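Local coordinates for protein hypothetical methylmalonyl-CoA decarboxylase alpha subunit (Sulfolobus tokodaii, PDB 1X0U) that is probably a carboxyl transferase subunit, with two crotonase-like halves in each chain and six chains in the assembly, at residues Q32-K37 with R43-L48. Numbering follows the deposited sequence.
Sequences QFQHSK and RERLAL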
ATOM      1  N   GLN A  32     -32.443 -22.124  39.622  1.00 24.99           N
ATOM      2  CA  GLN A  32     -33.716 -21.706  40.213  1.00 25.01           C
ATOM      3  C   GLN A  32     -33.433 -20.486  41.080  1.00 23.45           C
ATOM      4  O   GLN A  32     -34.237 -19.569  41.180  1.00 23.14           O
ATOM      5  CB  GLN A  32     -34.312 -22.817  41.082  1.00 26.97           C
ATOM      6  CG  GLN A  32     -35.731 -22.518  41.522  1.00 33.00           C
ATOM      7  CD  GLN A  32     -36.221 -23.424  42.634  1.00 36.69           C
ATOM      8  OE1 GLN A  32     -35.621 -23.487  43.713  1.00 38.80           O
ATOM      9  NE2 GLN A  32     -37.324 -24.125  42.381  1.00 38.18           N
ATOM     10  N   PHE A  33     -32.262 -20.491  41.703  1.00 23.06           N
ATOM     11  CA  PHE A  33     -31.833 -19.390  42.545  1.00 23.09           C
ATOM     12  C   PHE A  33     -31.615 -18.128  41.693  1.00 22.03           C
ATOM     13  O   PHE A  33     -31.929 -17.008  42.119  1.00 20.47           O
ATOM     14  CB  PHE A  33     -30.543 -19.786  43.256  1.00 25.73           C
ATOM     15  CG  PHE A  33     -29.941 -18.688  44.058  1.00 30.29           C
ATOM     16  CD1 PHE A  33     -30.652 -18.106  45.100  1.00 32.67           C
ATOM     17  CD2 PHE A  33     -28.660 -18.230  43.778  1.00 32.89           C
ATOM     18  CE1 PHE A  33     -30.094 -17.090  45.855  1.00 33.01           C
ATOM     19  CE2 PHE A  33     -28.089 -17.210  44.532  1.00 33.22           C
ATOM     20  CZ  PHE A  33     -28.811 -16.637  45.574  1.00 34.27           C
ATOM     21  N   GLN A  34     -31.067 -18.322  40.493  1.00 18.65           N
ATOM     22  CA  GLN A  34     -30.830 -17.225  39.566  1.00 17.25           C
ATOM     23  C   GLN A  34     -32.201 -16.670  39.195  1.00 16.06           C
ATOM     24  O   GLN A  34     -32.437 -15.465  39.217  1.00 15.52           O
ATOM     25  CB  GLN A  34     -30.129 -17.739  38.304  1.00 16.26           C
ATOM     26  CG  GLN A  34     -29.974 -16.677  37.223  1.00 15.96           C
ATOM     27  CD  GLN A  34     -28.666 -15.918  37.306  1.00 15.01           C
ATOM     28  OE1 GLN A  34     -28.194 -15.566  38.390  1.00 12.23           O
ATOM     29  NE2 GLN A  34     -28.074 -15.655  36.148  1.00 13.18           N
ATOM     30  N   HIS A  35     -33.104 -17.579  38.862  1.00 16.68           N
ATOM     31  CA  HIS A  35     -34.464 -17.228  38.494  1.00 17.61           C
ATOM     32  C   HIS A  35     -35.219 -16.500  39.599  1.00 17.37           C
ATOM     33  O   HIS A  35     -35.992 -15.589  39.324  1.00 17.92           O
ATOM     34  CB  HIS A  35     -35.225 -18.493  38.093  1.00 14.73           C
ATOM     35  CG  HIS A  35     -34.873 -18.997  36.729  1.00 16.58           C
ATOM     36  ND1 HIS A  35     -35.142 -20.286  36.317  1.00 17.84           N
ATOM     37  CD2 HIS A  35     -34.298 -18.377  35.671  1.00 15.60           C
ATOM     38  CE1 HIS A  35     -34.747 -20.436  35.064  1.00 14.65           C
ATOM     39  NE2 HIS A  35     -34.231 -19.293  34.649  1.00 15.67           N
ATOM     40  N   SER A  36     -34.991 -16.891  40.848  1.00 18.73           N
ATOM     41  CA  SER A  36     -35.699 -16.270  41.964  1.00 20.77           C
ATOM     42  C   SER A  36     -35.305 -14.810  42.198  1.00 20.38           C
ATOM     43  O   SER A  36     -35.965 -14.095  42.950  1.00 18.72           O
ATOM     44  CB  SER A  36     -35.497 -17.093  43.242  1.00 21.47           C
ATOM     45  OG  SER A  36     -34.131 -17.117  43.631  1.00 29.02           O
ATOM     46  N   LYS A  37     -34.232 -14.372  41.544  1.00 19.95           N
ATOM     47  CA  LYS A  37     -33.761 -12.990  41.657  1.00 19.65           C
ATOM     48  C   LYS A  37     -34.358 -12.153  40.531  1.00 19.07           C
ATOM     49  O   LYS A  37     -34.299 -10.925  40.556  1.00 20.42           O
ATOM     50  CB  LYS A  37     -32.233 -12.927  41.548  1.00 19.67           C
ATOM     51  CG  LYS A  37     -31.463 -13.531  42.718  1.00 22.71           C
ATOM     52  CD  LYS A  37     -29.955 -13.514  42.430  1.00 23.70           C
ATOM     53  CE  LYS A  37     -29.135 -13.976  43.627  1.00 23.73           C
ATOM     54  NZ  LYS A  37     -27.679 -14.039  43.306  1.00 25.09           N
ATOM     55  N   ARG A  43     -27.616 -19.386  29.126  1.00 16.20           N
ATOM     56  CA  ARG A  43     -28.144 -19.999  27.917  1.00 17.46           C
ATOM     57  C   ARG A  43     -29.530 -19.509  27.510  1.00 17.22           C
ATOM     58  O   ARG A  43     -29.828 -19.432  26.315  1.00 15.42           O
ATOM     59  CB  ARG A  43     -28.102 -21.529  28.045  1.00 18.10           C
ATOM     60  CG  ARG A  43     -26.668 -22.077  27.916  1.00 17.44           C
ATOM     61  CD  ARG A  43     -26.575 -23.590  28.129  1.00 16.09           C
ATOM     62  NE  ARG A  43     -25.182 -24.038  28.132  1.00 13.53           N
ATOM     63  CZ  ARG A  43     -24.438 -24.223  27.045  1.00 14.32           C
ATOM     64  NH1 ARG A  43     -24.946 -24.011  25.836  1.00 10.58           N
ATOM     65  NH2 ARG A  43     -23.172 -24.609  27.166  1.00 13.14           N
ATOM     66  N   GLU A  44     -30.364 -19.156  28.490  1.00 17.57           N
ATOM     67  CA  GLU A  44     -31.700 -18.646  28.186  1.00 17.02           C
ATOM     68  C   GLU A  44     -31.573 -17.267  27.513  1.00 17.52           C
ATOM     69  O   GLU A  44     -32.326 -16.937  26.593  1.00 18.66           O
ATOM     70  CB  GLU A  44     -32.550 -18.562  29.470  1.00 17.17           C
ATOM     71  CG  GLU A  44     -32.787 -19.927  30.121  1.00 16.29           C
ATOM     72  CD  GLU A  44     -33.504 -19.857  31.458  1.00 17.41           C
ATOM     73  OE1 GLU A  44     -33.236 -18.930  32.251  1.00 16.16           O
ATOM     74  OE2 GLU A  44     -34.331 -20.751  31.727  1.00 18.06           O
ATOM     75  N   ARG A  45     -30.606 -16.471  27.955  1.00 16.05           N
ATOM     76  CA  ARG A  45     -30.398 -15.156  27.362  1.00 15.47           C
ATOM     77  C   ARG A  45     -29.921 -15.295  25.912  1.00 16.68           C
ATOM     78  O   ARG A  45     -30.360 -14.552  25.036  1.00 16.71           O
ATOM     79  CB  ARG A  45     -29.375 -14.372  28.179  1.00 14.85           C
ATOM     80  CG  ARG A  45     -29.849 -13.988  29.567  1.00 13.70           C
ATOM     81  CD  ARG A  45     -28.674 -13.793  30.503  1.00  9.54           C
ATOM     82  NE  ARG A  45     -29.064 -13.157  31.758  1.00 10.62           N
ATOM     83  CZ  ARG A  45     -28.233 -12.968  32.782  1.00 10.74           C
ATOM     84  NH1 ARG A  45     -26.967 -13.375  32.708  1.00 10.88           N
ATOM     85  NH2 ARG A  45     -28.658 -12.347  33.868  1.00  7.38           N
ATOM     86  N   LEU A  46     -29.030 -16.251  25.654  1.00 15.78           N
ATOM     87  CA  LEU A  46     -28.525 -16.472  24.297  1.00 14.88           C
ATOM     88  C   LEU A  46     -29.643 -16.946  23.361  1.00 15.02           C
ATOM     89  O   LEU A  46     -29.751 -16.473  22.234  1.00 14.22           O
ATOM     90  CB  LEU A  46     -27.387 -17.511  24.295  1.00 14.33           C
ATOM     91  CG  LEU A  46     -26.005 -17.173  24.872  1.00 14.68           C
ATOM     92  CD1 LEU A  46     -25.149 -18.436  24.836  1.00 13.53           C
ATOM     93  CD2 LEU A  46     -25.325 -16.074  24.059  1.00  9.63           C
ATOM     94  N   ALA A  47     -30.468 -17.885  23.814  1.00 14.54           N
ATOM     95  CA  ALA A  47     -31.548 -18.375  22.961  1.00 15.70           C
ATOM     96  C   ALA A  47     -32.484 -17.224  22.581  1.00 14.43           C
ATOM     97  O   ALA A  47     -33.032 -17.204  21.485  1.00 13.88           O
ATOM     98  CB  ALA A  47     -32.339 -19.498  23.667  1.00 15.13           C
ATOM     99  N   LEU A  48     -32.679 -16.278  23.494  1.00 14.15           N
ATOM    100  CA  LEU A  48     -33.531 -15.119  23.219  1.00 15.44           C
ATOM    101  C   LEU A  48     -32.884 -14.250  22.128  1.00 16.22           C
ATOM    102  O   LEU A  48     -33.532 -13.881  21.143  1.00 18.17           O
ATOM    103  CB  LEU A  48     -33.720 -14.274  24.489  1.00 16.76           C
ATOM    104  CG  LEU A  48     -34.966 -14.365  25.383  1.00 18.79           C
ATOM    105  CD1 LEU A  48     -35.981 -15.358  24.838  1.00 17.76           C
ATOM    106  CD2 LEU A  48     -34.538 -14.752  26.789  1.00 20.93           C
TER
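His35 and Glu44 reach toward each other from opposite directions and meet ring edge to carboxylate. His35 NE2 donates to Glu44 OE1 at 2.6 Å in an almost straight bond (177° at the hydrogen), and the oxygen accepts through its syn lone pair, on the side of its partner OE2. Ring and carboxylate planes are 19° apart, nearly coplanar, with Glu44 CD in the ring plane at the edge; Glu44 OE2 sits 3.4 Å from His35 CE1. Beyond CG the Glu44 chain is extended (chi2 174°), which carries the carboxylate off its helix toward helix 28-35. Its OE1 also accepts from the backbone N of Thr41, which should help fix the carboxylate's rotation. The bond ties helix 28-35 to helix 42-49, successive helices joined by a short linker and packed on the N-terminal crotonase-like half of the carboxyl transferase fold, where Arg45 and Leu46 touch Ile132 of strand 129-133. Gln34 and Arg45 cross at about a right angle, Gln34 NE2 lying 4.1 Å from Arg45 NH2, oblique to the guanidinium. Asp134 OD2 links the two side chains, accepting a hydrogen bond from Gln34 NE2 and forming a salt bridge with Arg45 NH1, while Arg45 NE pairs with Glu239.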